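Local structure of ribulose-1,5-bisphosphate carboxylase/oxygenase large subunit (Rhodopseudomonas palustris, 3QFW) at residues Y108-G113 and F308-A313; Q325-L330 and N362-Y367. The protein is a Rubisco-like protein, classed with the magnesium-binding ribulose-bisphosphate carboxylases, though the reaction it carries out itself remains uncertain. One frame throughout, in Å; residues are numbered along the deposited sequence.

In the fold
Both contacts involve outer elements of the eight-stranded barrel. Contact 1 lies at the surface, its centre about 15 Å from the centre of the chain, and joins helix 106-112, which precedes the barrel, to the loop leading into strand 315-319. Contact 2 is partly buried although its centre is farther out, about 23 Å from that point, and pairs helix 327-334 with helix 353-366 near the C-terminus. No helix or strand is common to the two, and their nearest atoms are about 16 Å apart. Leucine against phenylalanine and leucine, with a bridging water, makes contact 1; contact 2 adds an amide, a lysine and a tyrosine to two valines.

Contact 1 (Y108-G113 and F308-A313); sequences YLTAFG and FGKLNA
The type II' turn F308-L311 receives L109, which reaches it from the last turn of helix 106-112. Methyl CD2 of L109 does most of the touching: it sits over one face of the F308 ring, 3.8 Å from the centroid and only 13° off the ring normal, a CH-pi contact placed almost at the ring centre. The same L109 CD2 comes within 3.4 Å of G309 N, against the first corner of the turn. A side chain on G309 would run into that methyl, and the positive phi there points the same way. The turn is closed by L311 N to F308 O at 2.9 Å. In L109, chi1 of -83°, with CG anti to the carbonyl carbon, brings CG out toward the turn, and chi2 near 60° then sets CD2 over the F308 ring.

In the fold, this joins two parts of the chain far apart in sequence: helix 106-112, which precedes the barrel, and the loop between helix 294-305 and the seventh barrel strand, 315-319. Barrel helix 265-276 backs both, with L275 touching L109 and R274 hydrogen-bonded to the carbonyls of L311 and N312.

L311 packs against the base of the L109 side chain, its CD1 3.9 Å from L109 CG. Its second methyl, L311 CD2, meets backbone, 3.5 Å from G113 O. G113, the first residue past the helix, leaves it with a positive phi, and G113 O takes a bond from a water at 2.8 Å; the same water accepts a hydrogen bond from N312 N at 2.9 Å, bridging the two backbones.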
loop_
_atom_site.group_PDB
_atom_site.type_symbol
_atom_site.label_atom_id
_atom_site.label_comp_id
_atom_site.label_asym_id
_atom_site.label_seq_id
_atom_site.Cartn_x
_atom_site.Cartn_y
_atom_site.Cartn_z
ATOM N N TYR B 108 15.308 14.507 -7.802
ATOM C CA TYR B 108 14.647 13.342 -7.210
ATOM C C TYR B 108 15.393 12.062 -7.570
ATOM O O TYR B 108 15.552 11.165 -6.743
ATOM C CB TYR B 108 13.198 13.220 -7.676
ATOM C CG TYR B 108 12.273 14.224 -7.038
ATOM C CD1 TYR B 108 12.070 15.459 -7.627
ATOM C CD2 TYR B 108 11.619 13.944 -5.845
ATOM C CE1 TYR B 108 11.243 16.389 -7.058
ATOM C CE2 TYR B 108 10.781 14.881 -5.260
ATOM C CZ TYR B 108 10.596 16.095 -5.882
ATOM O OH TYR B 108 9.782 17.049 -5.338
ATOM N N LEU B 109 15.847 11.976 -8.812
ATOM C CA LEU B 109 16.555 10.776 -9.229
ATOM C C LEU B 109 17.867 10.629 -8.457
ATOM O O LEU B 109 18.244 9.531 -8.082
ATOM C CB LEU B 109 16.785 10.772 -10.738
ATOM C CG LEU B 109 15.610 10.267 -11.584
ATOM C CD1 LEU B 109 14.330 11.109 -11.399
ATOM C CD2 LEU B 109 16.018 10.170 -13.064
ATOM N N THR B 110 18.547 11.738 -8.192
ATOM C CA THR B 110 19.840 11.657 -7.514
ATOM C C THR B 110 19.633 11.290 -6.052
ATOM O O THR B 110 20.385 10.500 -5.478
ATOM C CB THR B 110 20.639 12.971 -7.610
ATOM O OG1 THR B 110 20.709 13.395 -8.975
ATOM C CG2 THR B 110 22.050 12.772 -7.086
ATOM N N ALA B 111 18.598 11.871 -5.461
ATOM C CA ALA B 111 18.263 11.622 -4.066
ATOM C C ALA B 111 17.898 10.159 -3.830
ATOM O O ALA B 111 18.415 9.528 -2.914
ATOM C CB ALA B 111 17.139 12.527 -3.630
ATOM N N PHE B 112 17.008 9.622 -4.660
ATOM C CA PHE B 112 16.584 8.227 -4.511
ATOM C C PHE B 112 17.679 7.233 -4.933
ATOM O O PHE B 112 17.883 6.210 -4.276
ATOM C CB PHE B 112 15.265 7.960 -5.263
ATOM C CG PHE B 112 14.060 8.669 -4.675
ATOM C CD1 PHE B 112 13.705 8.489 -3.341
ATOM C CD2 PHE B 112 13.268 9.488 -5.465
ATOM C CE1 PHE B 112 12.580 9.134 -2.794
ATOM C CE2 PHE B 112 12.139 10.140 -4.931
ATOM C CZ PHE B 112 11.800 9.954 -3.590
ATOM N N GLY B 113 18.381 7.525 -6.028
ATOM C CA GLY B 113 19.576 6.769 -6.397
ATOM C C GLY B 113 19.407 5.498 -7.220
ATOM O O GLY B 113 20.381 4.942 -7.720
ATOM N N PHE B 308 17.279 6.826 -17.632
ATOM C CA PHE B 308 16.460 7.417 -16.583
ATOM C C PHE B 308 17.458 8.148 -15.689
ATOM O O PHE B 308 18.086 7.545 -14.818
ATOM C CB PHE B 308 15.740 6.288 -15.833
ATOM C CG PHE B 308 14.749 6.757 -14.795
ATOM C CD1 PHE B 308 13.861 7.794 -15.060
ATOM C CD2 PHE B 308 14.679 6.124 -13.563
ATOM C CE1 PHE B 308 12.937 8.204 -14.096
ATOM C CE2 PHE B 308 13.749 6.539 -12.596
ATOM C CZ PHE B 308 12.889 7.574 -12.878
ATOM N N GLY B 309 17.645 9.440 -15.940
ATOM C CA GLY B 309 18.791 10.140 -15.380
ATOM C C GLY B 309 20.075 9.320 -15.494
ATOM O O GLY B 309 20.326 8.667 -16.510
ATOM N N LYS B 310 20.876 9.345 -14.433
ATOM C CA LYS B 310 22.094 8.552 -14.329
ATOM C C LYS B 310 21.874 7.203 -13.639
ATOM O O LYS B 310 22.838 6.565 -13.215
ATOM C CB LYS B 310 23.152 9.340 -13.552
ATOM C CG LYS B 310 23.773 10.494 -14.331
ATOM C CD LYS B 310 24.463 11.488 -13.402
ATOM C CE LYS B 310 23.445 12.384 -12.702
ATOM N NZ LYS B 310 24.079 13.381 -11.785
ATOM N N LEU B 311 20.618 6.766 -13.532
ATOM C CA LEU B 311 20.283 5.574 -12.750
ATOM C C LEU B 311 20.486 4.244 -13.474
ATOM O O LEU B 311 20.167 4.115 -14.652
ATOM C CB LEU B 311 18.835 5.656 -12.267
ATOM C CG LEU B 311 18.557 6.906 -11.429
ATOM C CD1 LEU B 311 17.193 6.808 -10.783
ATOM C CD2 LEU B 311 19.641 7.070 -10.384
ATOM N N ASN B 312 20.978 3.247 -12.747
ATOM C CA ASN B 312 21.107 1.900 -13.305
ATOM C C ASN B 312 19.764 1.357 -13.785
ATOM O O ASN B 312 18.701 1.733 -13.268
ATOM C CB ASN B 312 21.690 0.940 -12.263
ATOM C CG ASN B 312 23.157 1.190 -11.990
ATOM O OD1 ASN B 312 23.894 1.638 -12.872
ATOM N ND2 ASN B 312 23.593 0.895 -10.769
ATOM N N ALA B 313 19.817 0.469 -14.769
ATOM C CA ALA B 313 18.636 -0.254 -15.230
ATOM C C ALA B 313 18.233 -1.302 -14.195
ATOM O O ALA B 313 19.059 -1.744 -13.400
ATOM C CB ALA B 313 18.934 -0.931 -16.586
HETATM O O HOH W 1 21.365 3.457 -9.854
#

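Contact 2 (Q325-L330 and N362-Y367); sequences QRVNEL and NKVADY
K363 laps its CG over V327, the two side chains running past each other in opposite directions. The touch is tight: K363 CG is 3.5 Å from V327 CG1, closer than carbons usually come. V327 CG1 also reaches V364 CG2 at 4.0 Å, the two valines crossing at about a right angle, so one methyl serves two residues of the facing helix. These are neighbouring outer helices of the barrel: helix 327-334 comes after strand 315-319, and helix 353-366 follows the last strand, 339-341.

A bend in K363 at chi2, 86°, turns the rest of its chain toward N328, whose side chain it crosses at about a right angle, with K363 NZ 4.0 Å from N328 CG. On its other flank the N328 amide meets the edge of the Y367 ring at CD1, close to the ring plane, the amide and ring planes being 48° apart. The Y367 ring also touches L331 and R332 of helix 327-334. With an alanine in place of N328, the CD1 edge of Y367 would probably lose its polar neighbour and the end of K363 would be freer to swing.

Away from this interface R326 grips E329 side-on, R326 NE reaching E329 OE1 at 2.6 Å and R326 NH2 reaching E329 OE2 at 3.1 Å; the Y286 hydroxyl is hydrogen-bonded to E329 OE2. Near N328 and K363 lies a sulfate, probably from the crystallisation liquor, in a long, weak ion pair with K363 NZ, which suggests that the positive end of K363, beside the N328 side chain, makes a mildly attractive spot for an anion.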
loop_
_atom_site.group_PDB
_atom_site.type_symbol
_atom_site.label_atom_id
_atom_site.label_comp_id
_atom_site.label_asym_id
_atom_site.label_seq_id
_atom_site.Cartn_x
_atom_site.Cartn_y
_atom_site.Cartn_z
ATOM N N GLN B 325 7.917 -23.875 -24.342
ATOM C CA GLN B 325 7.360 -23.446 -25.621
ATOM C C GLN B 325 7.259 -21.927 -25.752
ATOM O O GLN B 325 7.073 -21.414 -26.854
ATOM C CB GLN B 325 5.971 -24.054 -25.845
ATOM C CG GLN B 325 4.835 -23.245 -25.216
ATOM C CD GLN B 325 3.497 -23.482 -25.896
ATOM O OE1 GLN B 325 2.637 -22.601 -25.921
ATOM N NE2 GLN B 325 3.316 -24.679 -26.451
ATOM N N ARG B 326 7.370 -21.214 -24.636
ATOM C CA ARG B 326 7.167 -19.762 -24.636
ATOM C C ARG B 326 8.483 -18.996 -24.730
ATOM O O ARG B 326 8.489 -17.810 -25.053
ATOM C CB ARG B 326 6.431 -19.304 -23.372
ATOM C CG ARG B 326 5.070 -19.941 -23.114
ATOM C CD ARG B 326 3.967 -19.360 -23.997
ATOM N NE ARG B 326 3.993 -17.900 -24.068
ATOM C CZ ARG B 326 3.321 -17.084 -23.261
ATOM N NH1 ARG B 326 2.564 -17.575 -22.288
ATOM N NH2 ARG B 326 3.413 -15.769 -23.425
ATOM N N VAL B 327 9.588 -19.671 -24.433
ATOM C CA VAL B 327 10.888 -19.007 -24.310
ATOM C C VAL B 327 11.305 -18.134 -25.511
ATOM O O VAL B 327 11.649 -16.970 -25.336
ATOM C CB VAL B 327 12.007 -20.012 -23.966
ATOM C CG1 VAL B 327 13.372 -19.433 -24.310
ATOM C CG2 VAL B 327 11.934 -20.399 -22.501
ATOM N N ASN B 328 11.272 -18.671 -26.724
ATOM C CA ASN B 328 11.665 -17.851 -27.873
ATOM C C ASN B 328 10.749 -16.645 -28.097
ATOM O O ASN B 328 11.226 -15.530 -28.329
ATOM C CB ASN B 328 11.816 -18.694 -29.148
ATOM C CG ASN B 328 12.979 -19.657 -29.066
ATOM O OD1 ASN B 328 13.865 -19.504 -28.224
ATOM N ND2 ASN B 328 12.986 -20.657 -29.943
ATOM N N GLU B 329 9.442 -16.876 -28.030
ATOM C CA GLU B 329 8.457 -15.789 -28.046
ATOM C C GLU B 329 8.851 -14.665 -27.086
ATOM O O GLU B 329 8.934 -13.496 -27.470
ATOM C CB GLU B 329 7.056 -16.308 -27.679
ATOM C CG GLU B 329 6.009 -15.188 -27.471
ATOM C CD GLU B 329 4.806 -15.615 -26.623
ATOM O OE1 GLU B 329 4.664 -16.821 -26.332
ATOM O OE2 GLU B 329 4.000 -14.730 -26.248
ATOM N N LEU B 330 9.101 -15.019 -25.834
ATOM C CA LEU B 330 9.331 -13.988 -24.828
ATOM C C LEU B 330 10.654 -13.258 -25.036
ATOM O O LEU B 330 10.773 -12.075 -24.729
ATOM C CB LEU B 330 9.223 -14.563 -23.414
ATOM C CG LEU B 330 7.796 -14.986 -23.054
ATOM C CD1 LEU B 330 7.782 -15.659 -21.700
ATOM C CD2 LEU B 330 6.860 -13.784 -23.073
ATOM N N ASN B 362 19.068 -23.978 -20.871
ATOM C CA ASN B 362 19.792 -24.120 -22.135
ATOM C C ASN B 362 19.055 -23.489 -23.302
ATOM O O ASN B 362 19.671 -22.926 -24.205
ATOM C CB ASN B 362 20.105 -25.593 -22.439
ATOM C CG ASN B 362 21.088 -26.191 -21.459
ATOM O OD1 ASN B 362 21.988 -25.505 -20.971
ATOM N ND2 ASN B 362 20.920 -27.475 -21.153
ATOM N N LYS B 363 17.730 -23.583 -23.283
ATOM C CA LYS B 363 16.914 -22.956 -24.315
ATOM C C LYS B 363 17.142 -21.441 -24.310
ATOM O O LYS B 363 17.306 -20.809 -25.363
ATOM C CB LYS B 363 15.442 -23.294 -24.086
ATOM C CG LYS B 363 14.465 -22.630 -25.042
ATOM C CD LYS B 363 14.280 -23.420 -26.322
ATOM C CE LYS B 363 12.885 -23.178 -26.888
ATOM N NZ LYS B 363 12.748 -23.617 -28.301
ATOM N N VAL B 364 17.192 -20.863 -23.118
ATOM C CA VAL B 364 17.428 -19.426 -22.984
ATOM C C VAL B 364 18.836 -19.042 -23.450
ATOM O O VAL B 364 19.022 -18.096 -24.219
ATOM C CB VAL B 364 17.182 -18.944 -21.520
ATOM C CG1 VAL B 364 17.567 -17.484 -21.361
ATOM C CG2 VAL B 364 15.730 -19.163 -21.127
ATOM N N ALA B 365 19.832 -19.792 -22.994
ATOM C CA ALA B 365 21.218 -19.485 -23.338
ATOM C C ALA B 365 21.474 -19.549 -24.845
ATOM O O ALA B 365 22.284 -18.787 -25.370
ATOM C CB ALA B 365 22.175 -20.405 -22.583
ATOM N N ASP B 366 20.761 -20.443 -25.531
ATOM C CA ASP B 366 20.974 -20.698 -26.957
ATOM C C ASP B 366 20.313 -19.656 -27.845
ATOM O O ASP B 366 20.574 -19.591 -29.060
ATOM C CB ASP B 366 20.449 -22.085 -27.335
ATOM C CG ASP B 366 21.278 -23.209 -26.741
ATOM O OD1 ASP B 366 22.440 -22.958 -26.353
ATOM O OD2 ASP B 366 20.766 -24.344 -26.661
ATOM N N TYR B 367 19.456 -18.838 -27.240
ATOM C CA TYR B 367 18.695 -17.858 -27.995
ATOM C C TYR B 367 19.596 -16.856 -28.720
ATOM O O TYR B 367 20.504 -16.270 -28.129
ATOM C CB TYR B 367 17.671 -17.113 -27.111
ATOM C CG TYR B 367 16.912 -16.108 -27.927
ATOM C CD1 TYR B 367 15.803 -16.491 -28.664
ATOM C CD2 TYR B 367 17.341 -14.791 -28.018
ATOM C CE1 TYR B 367 15.122 -15.585 -29.449
ATOM C CE2 TYR B 367 16.670 -13.877 -28.803
ATOM C CZ TYR B 367 15.561 -14.284 -29.519
ATOM O OH TYR B 367 14.884 -13.388 -30.306
#